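Local coordinates for putative cell adhesion protein (Bacteroides eggerthii, PDB 4GPV) that probably serves as a fimbrial subunit of the FimA-like family, building adhesive pili on the bacterial surface, at residues S115-D118 with A123-Q126; H248-G253 with A336-Q341; K191-F194 with A199-V202; Y87-T92 with G98-V103. One frame throughout, in Å; residues are numbered along the deposited sequence. Where two conformers were deposited one is given.

Interaction 1: S115-D118 with A123-Q126; sequences SLMD and ASTQ
The hydroxyl of Thr125 reaches across to the backbone of Ser115, OG1 donating to Ser115 O at 3.0 Å and meeting that carbonyl in its own plane, at a C=O...OG1 angle of 146°. With chi1 at 57°, OG1 lies between the backbone N and the carbonyl carbon of Thr125, while the methyl CG2 is directed over the backbone of Ser115 and Met117. The same OG1 also accepts, from Gln126 NE2 at 3.0 Å, lying almost exactly in the amide plane of that glutamine. Donating one bond and accepting another probably restrains the rotation of the threonine, and Gln126 OE1 is itself held by Trp132 N.

Met117 and Ser124 form one antiparallel, non-hydrogen-bonded pair, a single bridge closing a short loop between strands 113-115 and 133-138. Its flanking bonds run from Thr125 N to Leu116 O at 2.9 Å and from Asp118 N to Ala123 O, also at 2.9 Å. Ser124 turns its OG back into an ST turn, accepting from Gln126 N at 3.1 Å.

The selenomethionine Met117 begins by leaving the partner segment, but the bend at chi2 (-69°) brings SE back alongside Ser124, 3.6 Å from its CA. On the buried flank Leu116 and Gln126 lie roughly perpendicular, with the methyl CD1 of Leu116 4.0 Å from CG of Gln126. At the more open end the carboxylate of Asp118 leans on a methyl, OD2 being 3.4 Å from Ala123 CB, while OD1 is hydrogen-bonded to Thr120 OG1.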
loop_
_atom_site.group_PDB
_atom_site.type_symbol
_atom_site.label_atom_id
_atom_site.label_comp_id
_atom_site.label_asym_id
_atom_site.label_seq_id
_atom_site.Cartn_x
_atom_site.Cartn_y
_atom_site.Cartn_z
ATOM N N SER A 115 10.564 -3.015 0.302
ATOM C CA SER A 115 10.025 -2.738 1.642
ATOM C C SER A 115 9.153 -1.540 1.602
ATOM O O SER A 115 9.319 -0.697 0.713
ATOM C CB SER A 115 11.145 -2.555 2.663
ATOM O OG SER A 115 11.704 -3.835 2.921
ATOM N N LEU A 116 8.221 -1.431 2.572
ATOM C CA LEU A 116 7.336 -0.260 2.552
ATOM C C LEU A 116 8.097 1.004 2.936
ATOM O O LEU A 116 7.673 2.098 2.567
ATOM C CB LEU A 116 6.144 -0.480 3.497
ATOM C CG LEU A 116 5.057 0.611 3.547
ATOM C CD1 LEU A 116 4.357 0.784 2.200
ATOM C CD2 LEU A 116 4.049 0.260 4.650
HETATM N N MSE A 117 9.177 0.861 3.733
HETATM C CA MSE A 117 9.981 2.005 4.151
HETATM C C MSE A 117 11.384 1.896 3.619
HETATM O O MSE A 117 11.874 0.782 3.366
HETATM C CB MSE A 117 10.063 2.161 5.694
HETATM C CG MSE A 117 8.717 2.189 6.390
HETATM SE SE MSE A 117 7.745 3.814 5.983
HETATM C CE MSE A 117 5.933 3.142 6.377
ATOM N N ASP A 118 12.057 3.051 3.498
ATOM C CA ASP A 118 13.445 3.082 3.066
ATOM C C ASP A 118 14.346 2.577 4.235
ATOM O O ASP A 118 13.796 2.169 5.258
ATOM C CB ASP A 118 13.828 4.478 2.546
ATOM C CG ASP A 118 13.970 5.583 3.563
ATOM O OD1 ASP A 118 13.938 5.284 4.783
ATOM O OD2 ASP A 118 14.186 6.743 3.146
ATOM N N ALA A 123 10.693 6.711 6.424
ATOM C CA ALA A 123 10.237 7.366 5.185
ATOM C C ALA A 123 9.713 6.287 4.255
ATOM O O ALA A 123 10.356 5.263 4.129
ATOM C CB ALA A 123 11.366 8.150 4.544
ATOM N N SER A 124 8.508 6.471 3.677
ATOM C CA SER A 124 7.925 5.462 2.793
ATOM C C SER A 124 8.561 5.445 1.406
ATOM O O SER A 124 8.970 6.487 0.878
ATOM C CB SER A 124 6.421 5.662 2.630
ATOM O OG SER A 124 5.877 4.481 2.048
ATOM N N THR A 125 8.597 4.248 0.804
ATOM C CA THR A 125 9.018 4.074 -0.572
ATOM C C THR A 125 7.888 4.526 -1.496
ATOM O O THR A 125 8.120 4.779 -2.695
ATOM C CB THR A 125 9.386 2.617 -0.849
ATOM O OG1 THR A 125 8.266 1.762 -0.540
ATOM C CG2 THR A 125 10.647 2.176 -0.099
ATOM N N GLN A 126 6.647 4.578 -0.931
ATOM C CA GLN A 126 5.422 4.951 -1.661
ATOM C C GLN A 126 5.047 6.408 -1.349
ATOM O O GLN A 126 4.843 6.775 -0.196
ATOM C CB GLN A 126 4.251 3.997 -1.306
ATOM C CG GLN A 126 4.577 2.514 -1.431
ATOM C CD GLN A 126 5.123 2.175 -2.812
ATOM O OE1 GLN A 126 4.444 2.306 -3.814
ATOM N NE2 GLN A 126 6.409 1.843 -2.886
#

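Interaction 2: H248-G253 with A336-Q341; sequences HFYTFG and AQWVTQ
Tyr250 and Trp338 bring two aromatic rims together and supply all the buried surface of this contact, in nearly equal shares. The touching atom of the indole is CH2, at the far corner of its six-membered ring, which lies 3.6 Å from Tyr250 CD1 and is equally close to Tyr250 CE1. The neighbouring indole carbon CZ2 comes within 3.8 Å of Tyr250 CE1. The two planes are almost parallel, 12° apart, yet the centroids of the phenol and the six-membered ring are separated by 5.8 Å and neither ring covers the other. The contact is therefore dispersive and lateral, and not a stack.

The indole can bridge a wide gap because CG of Trp338 is anti to the backbone N (chi1 -169°), which carries the ring out toward the other strand; the CA atoms of Tyr250 and Trp338 remain 11.6 Å apart. Glu43 OE1 receives the indole NE1, and Phe155 stacks on the ring. On the tyrosine, His248 NE2 gives OH a weak hydrogen bond at 3.2 Å. A Tris molecule, probably from the crystallisation liquor, lies near the side chain of Tyr250 and hydrogen-bonds His248 O.

Within the FimA-like C-terminal domain, of the transthyretin clan, the contact joins two non-adjacent strands of the large mixed sheet by side chains alone. Strand 247-251 runs antiparallel to 146-169 through Phe249 with Ile160 and Thr251 with Ala158, while strand 329-343 lies between 297-306 and 40-46, and Tyr250 also packs on Gln126 and Lys128 of a loop.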
loop_
_atom_site.group_PDB
_atom_site.type_symbol
_atom_site.label_atom_id
_atom_site.label_comp_id
_atom_site.label_asym_id
_atom_site.label_seq_id
_atom_site.Cartn_x
_atom_site.Cartn_y
_atom_site.Cartn_z
ATOM N N HIS A 248 -4.342 9.972 4.271
ATOM C CA HIS A 248 -4.310 8.660 3.665
ATOM C C HIS A 248 -2.935 8.050 3.932
ATOM O O HIS A 248 -1.975 8.787 4.180
ATOM C CB HIS A 248 -4.615 8.739 2.158
ATOM C CG HIS A 248 -3.575 9.438 1.356
ATOM N ND1 HIS A 248 -3.603 10.799 1.187
ATOM C CD2 HIS A 248 -2.489 8.933 0.719
ATOM C CE1 HIS A 248 -2.539 11.094 0.458
ATOM N NE2 HIS A 248 -1.837 9.998 0.155
ATOM N N PHE A 249 -2.869 6.721 3.891
ATOM C CA PHE A 249 -1.617 5.972 4.003
ATOM C C PHE A 249 -1.523 5.001 2.860
ATOM O O PHE A 249 -2.548 4.497 2.393
ATOM C CB PHE A 249 -1.557 5.180 5.331
ATOM C CG PHE A 249 -1.478 5.997 6.595
ATOM C CD1 PHE A 249 -0.337 6.743 6.896
ATOM C CD2 PHE A 249 -2.497 5.944 7.536
ATOM C CE1 PHE A 249 -0.257 7.476 8.083
ATOM C CE2 PHE A 249 -2.401 6.643 8.738
ATOM C CZ PHE A 249 -1.289 7.408 9.005
ATOM N N TYR A 250 -0.304 4.726 2.409
ATOM C CA TYR A 250 -0.049 3.643 1.460
ATOM C C TYR A 250 0.473 2.487 2.263
ATOM O O TYR A 250 1.290 2.695 3.173
ATOM C CB TYR A 250 0.999 4.037 0.389
ATOM C CG TYR A 250 0.583 5.252 -0.386
ATOM C CD1 TYR A 250 -0.530 5.224 -1.229
ATOM C CD2 TYR A 250 1.283 6.445 -0.265
ATOM C CE1 TYR A 250 -0.940 6.367 -1.918
ATOM C CE2 TYR A 250 0.912 7.580 -0.982
ATOM C CZ TYR A 250 -0.207 7.541 -1.793
ATOM O OH TYR A 250 -0.571 8.684 -2.451
ATOM N N THR A 251 0.054 1.268 1.931
ATOM C CA THR A 251 0.562 0.119 2.690
ATOM C C THR A 251 0.597 -1.086 1.775
ATOM O O THR A 251 0.080 -1.019 0.669
ATOM C CB THR A 251 -0.326 -0.126 3.946
ATOM O OG1 THR A 251 0.328 -1.094 4.793
ATOM C CG2 THR A 251 -1.736 -0.624 3.601
ATOM N N PHE A 252 1.179 -2.178 2.231
ATOM C CA PHE A 252 1.172 -3.361 1.395
ATOM C C PHE A 252 0.102 -4.398 1.861
ATOM O O PHE A 252 -0.489 -4.282 2.951
ATOM C CB PHE A 252 2.566 -3.999 1.348
ATOM C CG PHE A 252 3.585 -3.172 0.595
ATOM C CD1 PHE A 252 3.230 -2.473 -0.563
ATOM C CD2 PHE A 252 4.913 -3.143 1.003
ATOM C CE1 PHE A 252 4.188 -1.705 -1.261
ATOM C CE2 PHE A 252 5.870 -2.388 0.290
ATOM C CZ PHE A 252 5.497 -1.697 -0.842
ATOM N N GLY A 253 -0.126 -5.408 1.019
ATOM C CA GLY A 253 -1.104 -6.461 1.265
ATOM C C GLY A 253 -0.940 -7.109 2.615
ATOM O O GLY A 253 0.178 -7.282 3.086
ATOM N N ALA A 336 -12.624 0.017 -2.931
ATOM C CA ALA A 336 -12.800 0.258 -4.350
ATOM C C ALA A 336 -11.560 -0.223 -5.083
ATOM O O ALA A 336 -10.483 -0.368 -4.467
ATOM C CB ALA A 336 -13.030 1.746 -4.617
ATOM N N GLN A 337 -11.710 -0.542 -6.362
ATOM C CA GLN A 337 -10.540 -0.890 -7.151
ATOM C C GLN A 337 -9.686 0.364 -7.270
ATOM O O GLN A 337 -10.229 1.433 -7.589
ATOM C CB GLN A 337 -10.956 -1.393 -8.551
ATOM C CG GLN A 337 -11.725 -2.719 -8.530
ATOM C CD GLN A 337 -10.972 -3.934 -8.006
ATOM O OE1 GLN A 337 -11.574 -4.851 -7.450
ATOM N NE2 GLN A 337 -9.659 -4.010 -8.195
ATOM N N TRP A 338 -8.384 0.263 -6.977
ATOM C CA TRP A 338 -7.469 1.396 -7.118
ATOM C C TRP A 338 -6.827 1.248 -8.494
ATOM O O TRP A 338 -6.030 0.349 -8.711
ATOM C CB TRP A 338 -6.443 1.402 -5.968
ATOM C CG TRP A 338 -5.621 2.656 -5.867
ATOM C CD1 TRP A 338 -5.990 3.921 -6.240
ATOM C CD2 TRP A 338 -4.372 2.789 -5.178
ATOM N NE1 TRP A 338 -4.980 4.808 -5.952
ATOM C CE2 TRP A 338 -3.986 4.149 -5.274
ATOM C CE3 TRP A 338 -3.487 1.871 -4.577
ATOM C CZ2 TRP A 338 -2.771 4.625 -4.755
ATOM C CZ3 TRP A 338 -2.270 2.343 -4.076
ATOM C CH2 TRP A 338 -1.943 3.709 -4.138
ATOM N N VAL A 339 -7.320 2.026 -9.461
ATOM C CA VAL A 339 -6.946 1.891 -10.863
ATOM C C VAL A 339 -5.821 2.862 -11.215
ATOM O O VAL A 339 -5.881 4.050 -10.897
ATOM C CB VAL A 339 -8.222 2.136 -11.716
ATOM C CG1 VAL A 339 -7.908 2.296 -13.204
ATOM C CG2 VAL A 339 -9.239 1.021 -11.506
ATOM N N THR A 340 -4.807 2.337 -11.907
ATOM C CA THR A 340 -3.699 3.139 -12.389
ATOM C C THR A 340 -4.145 3.849 -13.661
ATOM O O THR A 340 -4.777 3.234 -14.531
ATOM C CB THR A 340 -2.465 2.266 -12.725
ATOM O OG1 THR A 340 -2.859 1.357 -13.747
ATOM C CG2 THR A 340 -1.939 1.486 -11.532
ATOM N N GLN A 341 -3.760 5.103 -13.798
ATOM C CA GLN A 341 -3.949 5.819 -15.064
ATOM C C GLN A 341 -2.552 6.394 -15.362
ATOM O O GLN A 341 -2.292 7.551 -15.016
ATOM C CB GLN A 341 -5.089 6.857 -14.961
ATOM C CG GLN A 341 -5.662 7.240 -16.320
ATOM C CD GLN A 341 -7.128 7.621 -16.237
ATOM O OE1 GLN A 341 -7.515 8.598 -15.582
ATOM N NE2 GLN A 341 -7.981 6.857 -16.903
#

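Interaction 3: K191-F194 with A199-V202; sequences KGRF and AEKV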
loop_
_atom_site.group_PDB
_atom_site.type_symbol
_atom_site.label_atom_id
_atom_site.label_comp_id
_atom_site.label_asym_id
_atom_site.label_seq_id
_atom_site.Cartn_x
_atom_site.Cartn_y
_atom_site.Cartn_z
ATOM N N LYS A 191 6.466 -6.164 3.380
ATOM C CA LYS A 191 6.863 -6.694 2.073
ATOM C C LYS A 191 5.932 -6.367 0.944
ATOM O O LYS A 191 4.747 -6.647 1.020
ATOM C CB LYS A 191 7.016 -8.220 2.132
ATOM C CG LYS A 191 8.319 -8.701 2.731
ATOM C CD LYS A 191 8.595 -10.151 2.334
ATOM C CE LYS A 191 9.875 -10.676 2.938
ATOM N NZ LYS A 191 10.274 -11.975 2.335
ATOM N N GLY A 192 6.501 -5.813 -0.114
ATOM C CA GLY A 192 5.778 -5.479 -1.333
ATOM C C GLY A 192 6.257 -6.415 -2.418
ATOM O O GLY A 192 7.404 -6.305 -2.865
ATOM N N ARG A 193 5.406 -7.378 -2.801
ATOM C CA ARG A 193 5.713 -8.328 -3.845
ATOM C C ARG A 193 5.314 -7.761 -5.171
ATOM O O ARG A 193 4.149 -7.349 -5.354
ATOM C CB ARG A 193 4.957 -9.645 -3.599
ATOM C CG ARG A 193 5.693 -10.657 -2.773
ATOM C CD ARG A 193 6.871 -11.247 -3.528
ATOM N NE ARG A 193 6.539 -12.383 -4.386
ATOM C CZ ARG A 193 6.667 -13.654 -4.029
ATOM N NH1 ARG A 193 7.067 -13.970 -2.805
ATOM N NH2 ARG A 193 6.379 -14.619 -4.885
ATOM N N PHE A 194 6.263 -7.700 -6.116
ATOM C CA PHE A 194 5.898 -7.174 -7.422
ATOM C C PHE A 194 5.152 -8.193 -8.249
ATOM O O PHE A 194 4.306 -7.812 -9.055
ATOM C CB PHE A 194 7.167 -6.711 -8.183
ATOM C CG PHE A 194 7.893 -5.607 -7.456
ATOM C CD1 PHE A 194 7.549 -4.270 -7.662
ATOM C CD2 PHE A 194 8.923 -5.897 -6.558
ATOM C CE1 PHE A 194 8.230 -3.246 -6.991
ATOM C CE2 PHE A 194 9.582 -4.870 -5.864
ATOM C CZ PHE A 194 9.225 -3.560 -6.075
ATOM N N ALA A 199 -2.114 -14.846 -3.230
ATOM C CA ALA A 199 -1.944 -15.255 -1.824
ATOM C C ALA A 199 -0.591 -14.796 -1.262
ATOM O O ALA A 199 -0.546 -14.261 -0.148
ATOM C CB ALA A 199 -2.102 -16.750 -1.670
ATOM N N GLU A 200 0.480 -14.904 -2.067
ATOM C CA GLU A 200 1.819 -14.479 -1.638
ATOM C C GLU A 200 1.866 -12.974 -1.365
ATOM O O GLU A 200 2.572 -12.546 -0.445
ATOM C CB GLU A 200 2.869 -14.833 -2.698
ATOM C CG GLU A 200 3.280 -16.306 -2.700
ATOM C CD GLU A 200 4.070 -16.824 -3.895
ATOM O OE1 GLU A 200 4.124 -16.136 -4.940
ATOM O OE2 GLU A 200 4.593 -17.957 -3.804
ATOM N N LYS A 201 1.127 -12.169 -2.171
ATOM C CA LYS A 201 1.144 -10.708 -2.066
ATOM C C LYS A 201 0.530 -10.176 -0.782
ATOM O O LYS A 201 0.836 -9.030 -0.423
ATOM C CB LYS A 201 0.434 -10.080 -3.265
ATOM C CG LYS A 201 1.228 -10.217 -4.560
ATOM C CD LYS A 201 0.424 -9.641 -5.734
ATOM C CE LYS A 201 1.259 -9.611 -7.000
ATOM N NZ LYS A 201 0.443 -9.159 -8.156
ATOM N N VAL A 202 -0.299 -10.991 -0.071
ATOM C CA VAL A 202 -0.961 -10.552 1.174
ATOM C C VAL A 202 -0.410 -11.285 2.410
ATOM O O VAL A 202 -0.970 -11.139 3.495
ATOM C CB VAL A 202 -2.513 -10.680 1.084
ATOM C CG1 VAL A 202 -3.061 -9.778 -0.030
ATOM C CG2 VAL A 202 -2.959 -12.136 0.864
HETATM O O HOH W 1 2.958 -7.549 -1.200
HETATM O O HOH W 2 2.097 -8.422 -10.589
#
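Arg193 and Glu200 make a salt bridge across the short connection between strand 176-193 and the short helix 198-201. It is single-pronged: NH2 of Arg193 approaches OE1 of Glu200 to 2.7 Å, whereas OE2 stays 3.9 Å from NH2. The guanidinium and carboxylate planes are turned 47° apart, so the two groups do not lie side by side in a flat, two-bonded pair. Glu200 also lays its CB over one face of the guanidinium, off-centre toward the rim.

Folding of the arginine makes this possible. Its chain bends at both chi2 (-70°) and chi3 (-86°), which turns the guanidinium toward the helix, and NE is held by Phe195 O, just beyond the strand. Glu200, by contrast, is extended beyond CG. Beside the pair, the aliphatic part of Lys201 passes the base of the arginine, CG of Lys201 lying 3.9 Å from Arg193 CB.

Further out, two waters connect the segments, one between backbones and one from the Lys201 ammonium to Phe194 O. The first donates to Lys201 O at 2.7 Å and to Lys191 O, and accepts from Arg193 N at 2.9 Å, tying Lys201 to the strand with three bonds. The carbonyl of Phe194 also receives Ser134 OG. Just ahead of the helix, Ser197 OG is hydrogen-bonded to Glu200 N and helps set the position of the glutamate.

The salt bridge thus joins the side of the helix to the end of the strand through a single short, charge-assisted bond, at a partly exposed site where solvent probably weakens it.

Interaction 4: Y87-T92 with G98-V103; sequences YVVANT and GLFATV
Thr92 O and Leu99 N meet through one water, which donates to the carbonyl and accepts from the amide, both at 2.9 Å. This bridge joins the backbone just past strand 83-90 to the loop leading to helix 106-111, and the apolar contact lies beside it.

Phe100 has the largest share of that contact. The tip of its ring, CZ, comes between the two methyls of Val89, 3.7 Å from CG1 and 3.7 Å from CG2, with the valine approaching obliquely. Thr92 comes to a different part of the ring: its OG1 sits at the ring edge, near the plane, 3.6 Å from Phe100 CE2. A chi1 of 66° brings this hydroxyl nearer the ring than the methyl CG2.

Two consecutive type I turns, Gly98 to Ala101 and Phe100 to Val103, shape the loop, and Phe100 is the third residue of the first turn and the first of the second. The second is closed by Val103 N to Phe100 O at 3.1 Å; the corresponding bond of the first, from Ala101 N to Gly98 O, is weak. Strand 83-90 sits between 50-56 and 133-138 in the large mixed sheet, and Leu51, Phe53 and Leu109 also pack round the ring of Phe100.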
loop_
_atom_site.group_PDB
_atom_site.type_symbol
_atom_site.label_atom_id
_atom_site.label_comp_id
_atom_site.label_asym_id
_atom_site.label_seq_id
_atom_site.Cartn_x
_atom_site.Cartn_y
_atom_site.Cartn_z
ATOM N N TYR A 87 8.100 -8.605 -18.310
ATOM C CA TYR A 87 7.700 -8.099 -17.005
ATOM C C TYR A 87 8.132 -6.669 -16.922
ATOM O O TYR A 87 9.238 -6.316 -17.391
ATOM C CB TYR A 87 8.364 -8.912 -15.903
ATOM C CG TYR A 87 7.873 -10.335 -15.771
ATOM C CD1 TYR A 87 8.405 -11.352 -16.555
ATOM C CD2 TYR A 87 7.003 -10.695 -14.752
ATOM C CE1 TYR A 87 7.971 -12.672 -16.418
ATOM C CE2 TYR A 87 6.598 -12.017 -14.575
ATOM C CZ TYR A 87 7.083 -13.003 -15.412
ATOM O OH TYR A 87 6.682 -14.305 -15.230
ATOM N N VAL A 88 7.270 -5.830 -16.335
ATOM C CA VAL A 88 7.571 -4.391 -16.197
ATOM C C VAL A 88 7.382 -3.991 -14.735
ATOM O O VAL A 88 6.361 -4.325 -14.126
ATOM C CB VAL A 88 6.697 -3.496 -17.137
ATOM C CG1 VAL A 88 6.973 -2.007 -16.911
ATOM C CG2 VAL A 88 6.914 -3.851 -18.613
ATOM N N VAL A 89 8.343 -3.257 -14.198
ATOM C CA VAL A 89 8.251 -2.688 -12.863
ATOM C C VAL A 89 8.491 -1.200 -13.028
ATOM O O VAL A 89 9.508 -0.824 -13.593
ATOM C CB VAL A 89 9.216 -3.327 -11.821
ATOM C CG1 VAL A 89 9.068 -2.638 -10.464
ATOM C CG2 VAL A 89 8.973 -4.833 -11.670
ATOM N N ALA A 90 7.577 -0.365 -12.539
ATOM C CA ALA A 90 7.757 1.089 -12.640
ATOM C C ALA A 90 8.076 1.688 -11.282
ATOM O O ALA A 90 7.590 1.206 -10.244
ATOM C CB ALA A 90 6.470 1.729 -13.168
ATOM N N ASN A 91 8.853 2.768 -11.301
ATOM C CA ASN A 91 9.116 3.677 -10.192
ATOM C C ASN A 91 9.955 3.099 -9.072
ATOM O O ASN A 91 9.888 3.593 -7.952
ATOM C CB ASN A 91 7.782 4.259 -9.671
ATOM C CG ASN A 91 7.112 5.149 -10.686
ATOM O OD1 ASN A 91 7.768 5.730 -11.557
ATOM N ND2 ASN A 91 5.801 5.351 -10.561
ATOM N N THR A 92 10.870 2.172 -9.389
ATOM C CA THR A 92 11.811 1.690 -8.367
ATOM C C THR A 92 13.215 2.314 -8.598
ATOM O O THR A 92 14.142 2.008 -7.857
ATOM C CB THR A 92 11.898 0.172 -8.296
ATOM O OG1 THR A 92 12.468 -0.368 -9.513
ATOM C CG2 THR A 92 10.566 -0.496 -7.896
ATOM N N GLY A 98 19.879 -1.368 -7.218
ATOM C CA GLY A 98 18.452 -1.437 -6.914
ATOM C C GLY A 98 17.973 -2.834 -6.572
ATOM O O GLY A 98 18.758 -3.794 -6.523
ATOM N N LEU A 99 16.650 -2.966 -6.364
ATOM C CA LEU A 99 16.036 -4.235 -5.976
ATOM C C LEU A 99 16.220 -5.369 -6.975
ATOM O O LEU A 99 16.220 -6.536 -6.571
ATOM C CB LEU A 99 14.527 -4.030 -5.725
ATOM C CG LEU A 99 14.189 -3.154 -4.510
ATOM C CD1 LEU A 99 12.748 -2.830 -4.500
ATOM C CD2 LEU A 99 14.586 -3.829 -3.184
ATOM N N PHE A 100 16.397 -5.030 -8.255
ATOM C CA PHE A 100 16.447 -5.983 -9.346
ATOM C C PHE A 100 17.840 -6.226 -9.929
ATOM O O PHE A 100 17.954 -6.995 -10.895
ATOM C CB PHE A 100 15.527 -5.503 -10.466
ATOM C CG PHE A 100 14.115 -5.330 -9.965
ATOM C CD1 PHE A 100 13.245 -6.415 -9.905
ATOM C CD2 PHE A 100 13.672 -4.094 -9.506
ATOM C CE1 PHE A 100 11.949 -6.259 -9.389
ATOM C CE2 PHE A 100 12.382 -3.939 -8.995
ATOM C CZ PHE A 100 11.526 -5.024 -8.969
ATOM N N ALA A 101 18.865 -5.577 -9.363
ATOM C CA ALA A 101 20.262 -5.665 -9.848
ATOM C C ALA A 101 20.820 -7.096 -9.945
ATOM O O ALA A 101 21.708 -7.337 -10.784
ATOM C CB ALA A 101 21.158 -4.853 -8.937
ATOM N N THR A 102 20.348 -8.043 -9.093
ATOM C CA THR A 102 20.895 -9.418 -9.112
ATOM C C THR A 102 19.963 -10.419 -9.829
ATOM O O THR A 102 20.218 -11.619 -9.790
ATOM C CB THR A 102 21.211 -9.905 -7.678
ATOM O OG1 THR A 102 19.996 -10.091 -6.948
ATOM C CG2 THR A 102 22.173 -8.982 -6.934
ATOM N N VAL A 103 18.876 -9.936 -10.467
ATOM C CA VAL A 103 17.948 -10.808 -11.204
ATOM C C VAL A 103 18.675 -11.406 -12.419
ATOM O O VAL A 103 19.216 -10.654 -13.243
ATOM C CB VAL A 103 16.669 -10.062 -11.639
ATOM C CG1 VAL A 103 15.863 -10.874 -12.644
ATOM C CG2 VAL A 103 15.809 -9.697 -10.430
HETATM O O HOH W 3 15.113 -0.479 -6.649
#

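How the interactions relate
Aromatic side chains join the contacts into a chain. Phe194 of interaction 3 reaches into interaction 4, with CD1 3.6 Å from Val89 CG1 and CD2 3.7 Å from Phe100 CZ, its ring edge-to-face with that of Phe100. Phe252, in the segment 248-253, lies between interactions 1 and 3: CD2 is 3.3 Å from Gly192 N of interaction 3, and CE2 is 3.4 Å from Leu116 N of interaction 1. Tyr250 also meets interaction 1, through CD2 at 3.6 Å from Gln126 O. Interactions 2 and 4 both reach the large sheet, yet their centres are about 20 Å apart and they do not touch. The Tris molecule sits beside interaction 2.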